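Local coordinates for protein Lpg2148(MvcA) (Legionella pneumophila subsp. pneumophila str. Philadelphia 1, PDB 6K11) that probably acts as a deamidase-type effector that removes ubiquitin from the host conjugating enzyme UBE2N, thereby regulating its activity, at residues 55-60 / 375-380; 78-81 / 87-90; 108-113 / 118-123; 184-189 / 208-213. All coordinates share one frame; numbering follows the deposited sequence.

Contact 1 joins helix 49-64 to helix 358-381 near the C-terminus, and contacts 2, 3 and 4 come in that order between its two halves. Contacts 2 and 3 have centres about 17 Å apart and touch each other: helix 71-83 and helix 104-111 pack on opposite faces of strand 120-129, the middle strand of the five-stranded antiparallel sheet. The centre of contact 1 lies about 32 Å from that of contact 2. Contact 4 stands 50 to 54 Å from the other centres, within the MvcA insertion domain beside the mixed sheet. The two separate sheets and the distances are consistent with two lobes, plus a helical extension carrying contact 1.

Contact 1: residues 55-60 / 375-380; sequences KEVSKV and EHLESL
Leu-377 reaches across to Val-57 with a single methyl, and the two side chains slide past each other in opposite directions instead of meeting head on. The closest approach, from Val-57 CG2 to Leu-377 CD2, is 4.1 Å, an ordinary van der Waals contact. The CA atoms of the pair are 8.9 Å apart, so both side chains are needed to span the gap between the helices. In Val-57 the first torsion (chi1 171°) sets CG1 opposite the backbone N, and CG2, lying beside that N, is the branch that touches. The same Leu-377 methyl also faces the stem of Glu-56, whose CB lies 4.4 Å from Leu-377 CD2. Beyond CB the acid turns away from helix 358-381; its OE1 has a weak hydrogen bond to Ser-39 OG, which gives one buried carboxylate oxygen a polar partner. Around this small apolar patch, Leu-377 also touches Ala-36 and Ile-40, and Val-57 leans on Lys-370, Met-373 and Thr-374, one turn and more earlier in helix 358-381. On the flank of that helix, the ring of His-376 has Leu-380 CD1 3.6 Å above one face, offset toward the rim, while its NE2 bonds to Glu-37. Only 77 Å² is buried between the two segments. Two helices far apart in sequence and inclined to each other thus meet through sparse apolar contact, with helix 28-39 as third member, consistent with a small helical subdomain.

Contact 2: residues 78-81 / 87-90; sequences VCEL and EAEK
With chi1 at -172°, Glu-80 extends CG opposite its own backbone N, and a second torsion of 128°, away from a staggered value, then brings the carboxylate round until Glu-80 OE2 lies 4.4 Å from Ala-88 CB. Cys-79 behaves differently: its chi1 of -73° sends the sulfur away from helix 85-93, and of its side chain the beta carbon lies nearest Ala-88, Cys-79 CB to Ala-88 CB being 4.6 Å. Ala-88 thus carries the contact. Its methyl points at the backbone of helix 71-83, 3.8 Å from Cys-79 O and 4.0 Å from Glu-80 CA, and no hydrogen bond crosses between the segments. The compactness is plain from the backbone as well, since the CA atoms of Glu-80 and Ala-88 are only 5.4 Å apart. These are two consecutive helices, 71-83 and 85-93, joined by a very short turn; the small methyl at the inside of this helical corner is consistent with the close approach of the two backbones. The sulfur of Cys-79 looks onto the sheet, with Cys-79 SG 3.9 Å from Leu-121 CD2, so the first helix is packed on strand 120-129 as well as on its successor. On the more exposed side, charged side chains flank the contact. The carboxylate of Glu-80 also has a long, weak ion pair from its OE1 to Lys-85 at the start of helix 85-93. Further along that helix, Lys-90 NZ makes a 3.0 Å salt bridge to Glu-87 OE2, using the syn lone pair of that oxygen and tying together side chains three residues apart.

Contact 3: residues 108-113 / 118-123; sequences NVLENT and TNLLIR
This is helix-on-sheet packing: the C-terminal end of helix 104-111 and the turn after it lie over one face of strand 120-129, in the middle of the five-stranded antiparallel sheet. Leu-110 and Leu-120 cross obliquely, with Leu-110 CD2 3.7 Å from Leu-120 CD1; the same CD2 grazes Ile-122 CD1 at 4.3 Å. Leu-120 and Ile-122 alternate with Leu-121, which faces helix 71-83 on the other side of the sheet. Ile-331 and Ile-238 of the neighbouring strands close in round Leu-110. Toward the turn, Thr-113 CB rests 4.0 Å from Thr-118 CG2. The hydroxyl of Thr-113, placed between backbone N and carbonyl carbon (chi1 54°), folds back onto the helix end and gives Leu-110 O a 2.6 Å hydrogen bond from OG1, tilted 28° out of the carbonyl plane. Thr-113 N bonds to that oxygen from the same face, and Arg-247 NH1 adds a third donor. Leu-120 CD1 packs 3.8 Å from Thr-113 OG1, which also receives a weak bond from Arg-247 NH2. Three donors on Leu-110 O fix the helix terminus, and the positive charge of Arg-247 would probably complement the partial negative charge there.

Contact 4: residues 184-189 / 208-213; sequences NAIGDS and DFAISE
Ala-210 is the tight centre, its methyl held against Ile-186 and Ala-185 at once. Ile-186 CG1 comes to 3.7 Å from Ala-210 CB, and the end of the same branch, Ile-186 CD1, to 4.0 Å from that methyl. Ala-185 CB meets Ala-210 CB at 4.0 Å, methyl to methyl, where the backbones approach to 6.5 Å between their CA atoms. The apolar contact continues to Ile-211: it crosses Ile-186 at about a right angle, and Ile-211 CG1 lies 4.1 Å from Ile-186 CD1. Ile-186 reaches both Ala-210 and Ile-211 because its chi1 of -66° puts CG1 opposite the carbonyl carbon. Tyr-192, on an edge strand of the mixed sheet, touches both isoleucines and extends the apolar patch. Within the MvcA insertion domain, the contact lays the C-terminal part of helix 176-185, with the loop that leaves it, against helix 206-220. Polar bonds pin that loop from outside the patch: Lys-137 NZ takes the carbonyl oxygens of Ile-186 and Gly-187, and Glu-207 OE2 accepts from Gly-187 N. The solvent side is looser. Asp-188 and Ser-189 follow the loop outward into exposed positions, while on the helix Phe-209 turns its ring away from the apolar patch and touches a crystal neighbour. Glu-213, one turn beyond Phe-209, forms a salt bridge through its OE1 to Lys-178 of helix 176-185.

Contact 1: residues 55-60 / 375-380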
loop_
_atom_site.group_PDB
_atom_site.type_symbol
_atom_site.label_atom_id
_atom_site.label_comp_id
_atom_site.label_asym_id
_atom_site.label_seq_id
_atom_site.Cartn_x
_atom_site.Cartn_y
_atom_site.Cartn_z
ATOM N N LYS A 55 26.189 -4.723 9.394
ATOM C CA LYS A 55 24.938 -5.448 9.216
ATOM C C LYS A 55 23.835 -4.536 8.690
ATOM O O LYS A 55 23.117 -4.888 7.741
ATOM C CB LYS A 55 24.524 -6.081 10.549
ATOM C CG LYS A 55 23.193 -6.832 10.519
ATOM C CD LYS A 55 22.638 -7.038 11.924
ATOM C CE LYS A 55 21.388 -7.911 11.907
ATOM N NZ LYS A 55 20.825 -8.130 13.275
ATOM N N GLU A 56 23.680 -3.356 9.297
ATOM C CA GLU A 56 22.606 -2.462 8.876
ATOM C C GLU A 56 22.852 -1.925 7.474
ATOM O O GLU A 56 21.908 -1.757 6.694
ATOM C CB GLU A 56 22.452 -1.310 9.867
ATOM C CG GLU A 56 21.899 -1.732 11.212
ATOM C CD GLU A 56 20.480 -2.257 11.114
ATOM O OE1 GLU A 56 19.745 -1.846 10.189
ATOM O OE2 GLU A 56 20.095 -3.077 11.971
ATOM N N VAL A 57 24.109 -1.648 7.136
ATOM C CA VAL A 57 24.414 -1.144 5.801
ATOM C C VAL A 57 24.105 -2.210 4.755
ATOM O O VAL A 57 23.496 -1.929 3.714
ATOM C CB VAL A 57 25.874 -0.664 5.730
ATOM C CG1 VAL A 57 26.265 -0.342 4.300
ATOM C CG2 VAL A 57 26.068 0.581 6.642
ATOM N N SER A 58 24.507 -3.456 5.025
ATOM C CA SER A 58 24.225 -4.551 4.099
ATOM C C SER A 58 22.725 -4.712 3.871
ATOM O O SER A 58 22.267 -4.855 2.727
ATOM C CB SER A 58 24.832 -5.854 4.629
ATOM O OG SER A 58 24.352 -6.977 3.890
ATOM N N LYS A 59 21.942 -4.688 4.953
ATOM C CA LYS A 59 20.497 -4.872 4.842
ATOM C C LYS A 59 19.874 -3.829 3.914
ATOM O O LYS A 59 19.106 -4.167 3.004
ATOM C CB LYS A 59 19.870 -4.814 6.234
ATOM C CG LYS A 59 18.344 -4.757 6.259
ATOM C CD LYS A 59 17.833 -4.922 7.692
ATOM C CE LYS A 59 16.507 -4.203 7.916
ATOM N NZ LYS A 59 16.193 -4.085 9.373
ATOM N N VAL A 60 20.219 -2.556 4.112
ATOM C CA VAL A 60 19.641 -1.480 3.308
ATOM C C VAL A 60 20.123 -1.565 1.865
ATOM O O VAL A 60 19.338 -1.401 0.923
ATOM C CB VAL A 60 19.975 -0.119 3.948
ATOM C CG1 VAL A 60 19.632 1.020 2.994
ATOM C CG2 VAL A 60 19.243 0.025 5.266
ATOM N N GLU A 375 29.202 6.588 6.564
ATOM C CA GLU A 375 29.885 7.656 7.286
ATOM C C GLU A 375 28.974 8.278 8.342
ATOM O O GLU A 375 29.420 8.578 9.456
ATOM C CB GLU A 375 30.405 8.696 6.289
ATOM C CG GLU A 375 31.440 8.101 5.324
ATOM C CD GLU A 375 32.075 9.115 4.375
ATOM O OE1 GLU A 375 33.196 8.844 3.871
ATOM O OE2 GLU A 375 31.452 10.175 4.119
ATOM N N HIS A 376 27.684 8.438 8.030
ATOM C CA HIS A 376 26.758 9.019 8.998
ATOM C C HIS A 376 26.565 8.095 10.197
ATOM O O HIS A 376 26.514 8.553 11.348
ATOM C CB HIS A 376 25.420 9.330 8.317
ATOM C CG HIS A 376 24.586 10.349 9.035
ATOM N ND1 HIS A 376 25.105 11.535 9.519
ATOM C CD2 HIS A 376 23.269 10.357 9.358
ATOM C CE1 HIS A 376 24.142 12.230 10.098
ATOM N NE2 HIS A 376 23.020 11.540 10.017
ATOM N N LEU A 377 26.467 6.787 9.951
ATOM C CA LEU A 377 26.344 5.832 11.049
ATOM C C LEU A 377 27.601 5.825 11.917
ATOM O O LEU A 377 27.515 5.822 13.154
ATOM C CB LEU A 377 26.067 4.443 10.470
ATOM C CG LEU A 377 24.984 3.551 11.064
ATOM C CD1 LEU A 377 23.747 4.329 11.465
ATOM C CD2 LEU A 377 24.640 2.484 10.021
ATOM N N GLU A 378 28.776 5.823 11.289
ATOM C CA GLU A 378 30.013 5.813 12.059
ATOM C C GLU A 378 30.168 7.100 12.859
ATOM O O GLU A 378 30.638 7.078 14.003
ATOM C CB GLU A 378 31.202 5.606 11.129
ATOM C CG GLU A 378 31.282 4.207 10.523
ATOM C CD GLU A 378 32.320 4.130 9.428
ATOM O OE1 GLU A 378 32.755 5.205 8.969
ATOM O OE2 GLU A 378 32.704 3.008 9.026
ATOM N N SER A 379 29.750 8.231 12.282
ATOM C CA SER A 379 29.835 9.507 12.983
ATOM C C SER A 379 28.900 9.532 14.184
ATOM O O SER A 379 29.316 9.863 15.302
ATOM C CB SER A 379 29.518 10.654 12.008
ATOM O OG SER A 379 30.003 11.896 12.494
ATOM N N LEU A 380 27.635 9.162 13.977
ATOM C CA LEU A 380 26.649 9.257 15.044
ATOM C C LEU A 380 26.990 8.350 16.224
ATOM O O LEU A 380 26.602 8.643 17.359
ATOM C CB LEU A 380 25.261 8.907 14.511
ATOM C CG LEU A 380 24.601 9.954 13.604
ATOM C CD1 LEU A 380 23.295 9.414 13.024
ATOM C CD2 LEU A 380 24.366 11.261 14.362
#

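Contact 2: residues 78-81 / 87-90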
loop_
_atom_site.group_PDB
_atom_site.type_symbol
_atom_site.label_atom_id
_atom_site.label_comp_id
_atom_site.label_asym_id
_atom_site.label_seq_id
_atom_site.Cartn_x
_atom_site.Cartn_y
_atom_site.Cartn_z
ATOM N N VAL A 78 4.403 9.551 -8.753
ATOM C CA VAL A 78 3.645 9.941 -9.939
ATOM C C VAL A 78 2.870 11.231 -9.672
ATOM O O VAL A 78 2.888 12.164 -10.482
ATOM C CB VAL A 78 2.717 8.792 -10.381
ATOM C CG1 VAL A 78 1.761 9.270 -11.465
ATOM C CG2 VAL A 78 3.555 7.623 -10.925
ATOM N N CYS A 79 2.223 11.320 -8.509
ATOM C CA CYS A 79 1.412 12.494 -8.201
ATOM C C CYS A 79 2.273 13.741 -8.036
ATOM O O CYS A 79 1.892 14.830 -8.490
ATOM C CB CYS A 79 0.592 12.247 -6.934
ATOM S SG CYS A 79 -0.802 11.090 -7.159
ATOM N N GLU A 80 3.423 13.610 -7.377
ATOM C CA GLU A 80 4.305 14.760 -7.210
ATOM C C GLU A 80 4.861 15.230 -8.550
ATOM O O GLU A 80 4.964 16.439 -8.802
ATOM C CB GLU A 80 5.433 14.404 -6.250
ATOM C CG GLU A 80 6.314 15.560 -5.853
ATOM C CD GLU A 80 6.447 15.682 -4.347
ATOM O OE1 GLU A 80 7.561 15.999 -3.875
ATOM O OE2 GLU A 80 5.438 15.455 -3.637
ATOM N N LEU A 81 5.228 14.292 -9.428
ATOM C CA LEU A 81 5.763 14.699 -10.720
ATOM C C LEU A 81 4.696 15.371 -11.572
ATOM O O LEU A 81 4.960 16.397 -12.217
ATOM C CB LEU A 81 6.355 13.495 -11.448
ATOM C CG LEU A 81 7.708 13.052 -10.883
ATOM C CD1 LEU A 81 8.074 11.673 -11.431
ATOM C CD2 LEU A 81 8.777 14.097 -11.240
ATOM N N GLU A 87 0.222 21.180 -5.204
ATOM C CA GLU A 87 -1.041 20.577 -5.628
ATOM C C GLU A 87 -1.115 19.097 -5.270
ATOM O O GLU A 87 -2.207 18.580 -4.993
ATOM C CB GLU A 87 -1.241 20.753 -7.137
ATOM C CG GLU A 87 -1.598 22.170 -7.552
ATOM C CD GLU A 87 -2.790 22.727 -6.783
ATOM O OE1 GLU A 87 -3.889 22.124 -6.850
ATOM O OE2 GLU A 87 -2.616 23.766 -6.104
ATOM N N ALA A 88 0.020 18.392 -5.283
ATOM C CA ALA A 88 0.007 17.011 -4.817
ATOM C C ALA A 88 -0.395 16.933 -3.348
ATOM O O ALA A 88 -1.103 16.003 -2.941
ATOM C CB ALA A 88 1.375 16.364 -5.047
ATOM N N GLU A 89 0.009 17.919 -2.543
ATOM C CA GLU A 89 -0.413 17.933 -1.144
ATOM C C GLU A 89 -1.920 18.146 -1.018
ATOM O O GLU A 89 -2.571 17.527 -0.168
ATOM C CB GLU A 89 0.355 19.010 -0.372
ATOM C CG GLU A 89 0.239 18.866 1.129
ATOM C CD GLU A 89 0.600 20.137 1.874
ATOM O OE1 GLU A 89 0.475 21.241 1.293
ATOM O OE2 GLU A 89 1.006 20.027 3.050
ATOM N N LYS A 90 -2.495 19.016 -1.852
ATOM C CA LYS A 90 -3.946 19.185 -1.848
ATOM C C LYS A 90 -4.652 17.912 -2.307
ATOM O O LYS A 90 -5.667 17.509 -1.723
ATOM C CB LYS A 90 -4.340 20.365 -2.738
ATOM C CG LYS A 90 -3.828 21.719 -2.257
ATOM C CD LYS A 90 -4.170 22.818 -3.265
ATOM C CE LYS A 90 -3.656 24.185 -2.816
ATOM N NZ LYS A 90 -3.936 25.232 -3.837
#

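Contact 3: residues 108-113 / 118-123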
loop_
_atom_site.group_PDB
_atom_site.type_symbol
_atom_site.label_atom_id
_atom_site.label_comp_id
_atom_site.label_asym_id
_atom_site.label_seq_id
_atom_site.Cartn_x
_atom_site.Cartn_y
_atom_site.Cartn_z
ATOM N N ASN A 108 -19.095 7.877 -15.565
ATOM C CA ASN A 108 -19.820 9.079 -15.965
ATOM C C ASN A 108 -18.982 10.337 -15.781
ATOM O O ASN A 108 -19.149 11.300 -16.538
ATOM C CB ASN A 108 -21.138 9.177 -15.195
ATOM C CG ASN A 108 -22.131 8.103 -15.617
ATOM O OD1 ASN A 108 -22.084 7.612 -16.747
ATOM N ND2 ASN A 108 -23.019 7.718 -14.706
ATOM N N VAL A 109 -18.076 10.352 -14.798
ATOM C CA VAL A 109 -17.135 11.466 -14.674
ATOM C C VAL A 109 -16.283 11.586 -15.932
ATOM O O VAL A 109 -16.046 12.690 -16.442
ATOM C CB VAL A 109 -16.264 11.295 -13.415
ATOM C CG1 VAL A 109 -15.105 12.274 -13.432
ATOM C CG2 VAL A 109 -17.093 11.499 -12.163
ATOM N N LEU A 110 -15.830 10.451 -16.468
ATOM C CA LEU A 110 -14.986 10.468 -17.659
ATOM C C LEU A 110 -15.781 10.857 -18.900
ATOM O O LEU A 110 -15.283 11.599 -19.757
ATOM C CB LEU A 110 -14.320 9.102 -17.844
ATOM C CG LEU A 110 -13.417 8.630 -16.699
ATOM C CD1 LEU A 110 -12.868 7.227 -16.970
ATOM C CD2 LEU A 110 -12.281 9.629 -16.442
ATOM N N GLU A 111 -17.019 10.364 -19.017
ATOM C CA GLU A 111 -17.863 10.742 -20.148
ATOM C C GLU A 111 -18.183 12.233 -20.144
ATOM O O GLU A 111 -18.395 12.823 -21.209
ATOM C CB GLU A 111 -19.150 9.917 -20.148
ATOM C CG GLU A 111 -18.917 8.419 -20.092
ATOM C CD GLU A 111 -20.200 7.624 -19.915
ATOM O OE1 GLU A 111 -21.271 8.237 -19.707
ATOM O OE2 GLU A 111 -20.126 6.374 -19.955
ATOM N N ASN A 112 -18.209 12.861 -18.967
ATOM C CA ASN A 112 -18.467 14.290 -18.837
ATOM C C ASN A 112 -17.222 15.153 -19.030
ATOM O O ASN A 112 -17.229 16.321 -18.615
ATOM C CB ASN A 112 -19.090 14.589 -17.471
ATOM C CG ASN A 112 -20.601 14.684 -17.530
ATOM O OD1 ASN A 112 -21.278 13.740 -17.944
ATOM N ND2 ASN A 112 -21.138 15.828 -17.117
ATOM N N THR A 113 -16.154 14.621 -19.627
ATOM C CA THR A 113 -14.926 15.381 -19.838
ATOM C C THR A 113 -14.501 15.250 -21.293
ATOM O O THR A 113 -14.511 14.148 -21.851
ATOM C CB THR A 113 -13.801 14.903 -18.911
ATOM O OG1 THR A 113 -13.621 13.489 -19.061
ATOM C CG2 THR A 113 -14.145 15.209 -17.460
ATOM N N THR A 118 -8.694 17.669 -22.095
ATOM C CA THR A 118 -8.375 17.454 -20.690
ATOM C C THR A 118 -7.351 16.335 -20.515
ATOM O O THR A 118 -7.278 15.395 -21.314
ATOM C CB THR A 118 -9.649 17.144 -19.888
ATOM O OG1 THR A 118 -9.374 17.266 -18.487
ATOM C CG2 THR A 118 -10.152 15.747 -20.185
ATOM N N ASN A 119 -6.539 16.470 -19.465
ATOM C CA ASN A 119 -5.591 15.448 -19.032
ATOM C C ASN A 119 -5.932 15.089 -17.597
ATOM O O ASN A 119 -5.940 15.967 -16.728
ATOM C CB ASN A 119 -4.147 15.939 -19.120
ATOM C CG ASN A 119 -3.768 16.350 -20.512
ATOM O OD1 ASN A 119 -3.427 15.520 -21.349
ATOM N ND2 ASN A 119 -3.840 17.651 -20.777
ATOM N N LEU A 120 -6.209 13.812 -17.352
ATOM C CA LEU A 120 -6.765 13.358 -16.083
ATOM C C LEU A 120 -5.810 12.397 -15.392
ATOM O O LEU A 120 -5.225 11.516 -16.032
ATOM C CB LEU A 120 -8.111 12.655 -16.296
ATOM C CG LEU A 120 -9.243 13.518 -16.861
ATOM C CD1 LEU A 120 -10.421 12.654 -17.291
ATOM C CD2 LEU A 120 -9.662 14.542 -15.824
ATOM N N LEU A 121 -5.677 12.561 -14.081
ATOM C CA LEU A 121 -4.941 11.634 -13.228
ATOM C C LEU A 121 -5.916 11.074 -12.205
ATOM O O LEU A 121 -6.583 11.835 -11.492
ATOM C CB LEU A 121 -3.765 12.323 -12.528
ATOM C CG LEU A 121 -3.021 11.486 -11.473
ATOM C CD1 LEU A 121 -2.298 10.315 -12.125
ATOM C CD2 LEU A 121 -2.027 12.328 -10.690
ATOM N N ILE A 122 -6.009 9.754 -12.143
ATOM C CA ILE A 122 -6.845 9.062 -11.171
ATOM C C ILE A 122 -5.931 8.277 -10.244
ATOM O O ILE A 122 -5.027 7.569 -10.707
ATOM C CB ILE A 122 -7.856 8.126 -11.852
ATOM C CG1 ILE A 122 -8.529 8.817 -13.041
ATOM C CG2 ILE A 122 -8.871 7.614 -10.827
ATOM C CD1 ILE A 122 -9.268 7.841 -13.934
ATOM N N ARG A 123 -6.147 8.411 -8.948
ATOM C CA ARG A 123 -5.428 7.616 -7.964
ATOM C C ARG A 123 -6.414 6.646 -7.333
ATOM O O ARG A 123 -7.511 7.051 -6.933
ATOM C CB ARG A 123 -4.773 8.495 -6.892
ATOM C CG ARG A 123 -4.003 7.681 -5.860
ATOM C CD ARG A 123 -3.103 8.516 -4.951
ATOM N NE ARG A 123 -2.388 7.665 -3.985
ATOM C CZ ARG A 123 -1.217 7.974 -3.429
ATOM N NH1 ARG A 123 -0.593 9.100 -3.755
ATOM N NH2 ARG A 123 -0.645 7.138 -2.576
#

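Contact 4: residues 184-189 / 208-213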
loop_
_atom_site.group_PDB
_atom_site.type_symbol
_atom_site.label_atom_id
_atom_site.label_comp_id
_atom_site.label_asym_id
_atom_site.label_seq_id
_atom_site.Cartn_x
_atom_site.Cartn_y
_atom_site.Cartn_z
ATOM N N ASN A 184 -13.408 -16.151 33.971
ATOM C CA ASN A 184 -13.414 -17.439 34.656
ATOM C C ASN A 184 -14.361 -18.455 34.019
ATOM O O ASN A 184 -14.328 -19.628 34.396
ATOM C CB ASN A 184 -13.759 -17.214 36.132
ATOM C CG ASN A 184 -12.642 -16.510 36.875
ATOM O OD1 ASN A 184 -12.828 -15.418 37.409
ATOM N ND2 ASN A 184 -11.458 -17.123 36.891
ATOM N N ALA A 185 -15.193 -18.051 33.060
ATOM C CA ALA A 185 -16.041 -18.994 32.340
ATOM C C ALA A 185 -15.350 -19.604 31.128
ATOM O O ALA A 185 -15.875 -20.560 30.536
ATOM C CB ALA A 185 -17.337 -18.311 31.884
ATOM N N ILE A 186 -14.193 -19.079 30.739
ATOM C CA ILE A 186 -13.468 -19.555 29.572
ATOM C C ILE A 186 -12.261 -20.351 30.050
ATOM O O ILE A 186 -11.680 -20.044 31.098
ATOM C CB ILE A 186 -13.089 -18.367 28.665
ATOM C CG1 ILE A 186 -14.383 -17.757 28.110
ATOM C CG2 ILE A 186 -12.157 -18.798 27.532
ATOM C CD1 ILE A 186 -14.231 -16.490 27.296
ATOM N N GLY A 187 -11.922 -21.409 29.309
ATOM C CA GLY A 187 -10.825 -22.294 29.656
ATOM C C GLY A 187 -9.438 -21.682 29.573
ATOM O O GLY A 187 -9.266 -20.465 29.737
ATOM N N ASP A 188 -8.433 -22.522 29.299
ATOM C CA ASP A 188 -7.034 -22.116 29.376
ATOM C C ASP A 188 -6.284 -22.270 28.063
ATOM O O ASP A 188 -5.050 -22.246 28.071
ATOM C CB ASP A 188 -6.301 -22.907 30.465
ATOM C CG ASP A 188 -7.061 -22.944 31.768
ATOM O OD1 ASP A 188 -7.308 -21.861 32.341
ATOM O OD2 ASP A 188 -7.410 -24.059 32.216
ATOM N N SER A 189 -6.979 -22.436 26.941
ATOM C CA SER A 189 -6.282 -22.489 25.665
ATOM C C SER A 189 -5.632 -21.138 25.364
ATOM O O SER A 189 -5.963 -20.106 25.961
ATOM C CB SER A 189 -7.234 -22.891 24.539
ATOM O OG SER A 189 -7.907 -24.100 24.858
ATOM N N ASP A 208 -18.675 -21.965 25.373
ATOM C CA ASP A 208 -19.317 -21.575 24.114
ATOM C C ASP A 208 -20.198 -20.344 24.286
ATOM O O ASP A 208 -20.223 -19.460 23.416
ATOM C CB ASP A 208 -20.193 -22.708 23.564
ATOM C CG ASP A 208 -19.401 -23.907 23.054
ATOM O OD1 ASP A 208 -18.163 -23.817 22.899
ATOM O OD2 ASP A 208 -20.051 -24.952 22.801
ATOM N N PHE A 209 -20.984 -20.308 25.367
ATOM C CA PHE A 209 -21.880 -19.180 25.612
ATOM C C PHE A 209 -21.109 -17.919 25.982
ATOM O O PHE A 209 -21.549 -16.812 25.656
ATOM C CB PHE A 209 -22.884 -19.516 26.725
ATOM C CG PHE A 209 -24.054 -20.333 26.254
ATOM C CD1 PHE A 209 -25.109 -19.732 25.575
ATOM C CD2 PHE A 209 -24.092 -21.707 26.471
ATOM C CE1 PHE A 209 -26.186 -20.478 25.123
ATOM C CE2 PHE A 209 -25.170 -22.467 26.023
ATOM C CZ PHE A 209 -26.219 -21.851 25.352
ATOM N N ALA A 210 -19.989 -18.063 26.695
ATOM C CA ALA A 210 -19.170 -16.903 27.028
ATOM C C ALA A 210 -18.550 -16.301 25.772
ATOM O O ALA A 210 -18.644 -15.091 25.539
ATOM C CB ALA A 210 -18.093 -17.290 28.045
ATOM N N ILE A 211 -17.935 -17.139 24.932
ATOM C CA ILE A 211 -17.345 -16.642 23.694
ATOM C C ILE A 211 -18.424 -16.022 22.820
ATOM O O ILE A 211 -18.257 -14.922 22.288
ATOM C CB ILE A 211 -16.597 -17.773 22.960
ATOM C CG1 ILE A 211 -15.328 -18.148 23.721
ATOM C CG2 ILE A 211 -16.254 -17.379 21.534
ATOM C CD1 ILE A 211 -14.842 -19.556 23.413
ATOM N N SER A 212 -19.564 -16.710 22.678
ATOM C CA SER A 212 -20.645 -16.167 21.861
ATOM C C SER A 212 -21.165 -14.836 22.408
ATOM O O SER A 212 -21.569 -13.961 21.627
ATOM C CB SER A 212 -21.788 -17.175 21.754
ATOM O OG SER A 212 -22.795 -16.656 20.899
ATOM N N GLU A 213 -21.156 -14.657 23.730
ATOM C CA GLU A 213 -21.570 -13.372 24.286
ATOM C C GLU A 213 -20.563 -12.268 23.949
ATOM O O GLU A 213 -20.958 -11.141 23.631
ATOM C CB GLU A 213 -21.770 -13.476 25.797
ATOM C CG GLU A 213 -22.656 -12.352 26.325
ATOM C CD GLU A 213 -22.723 -12.271 27.844
ATOM O OE1 GLU A 213 -23.094 -11.182 28.347
ATOM O OE2 GLU A 213 -22.412 -13.270 28.533
#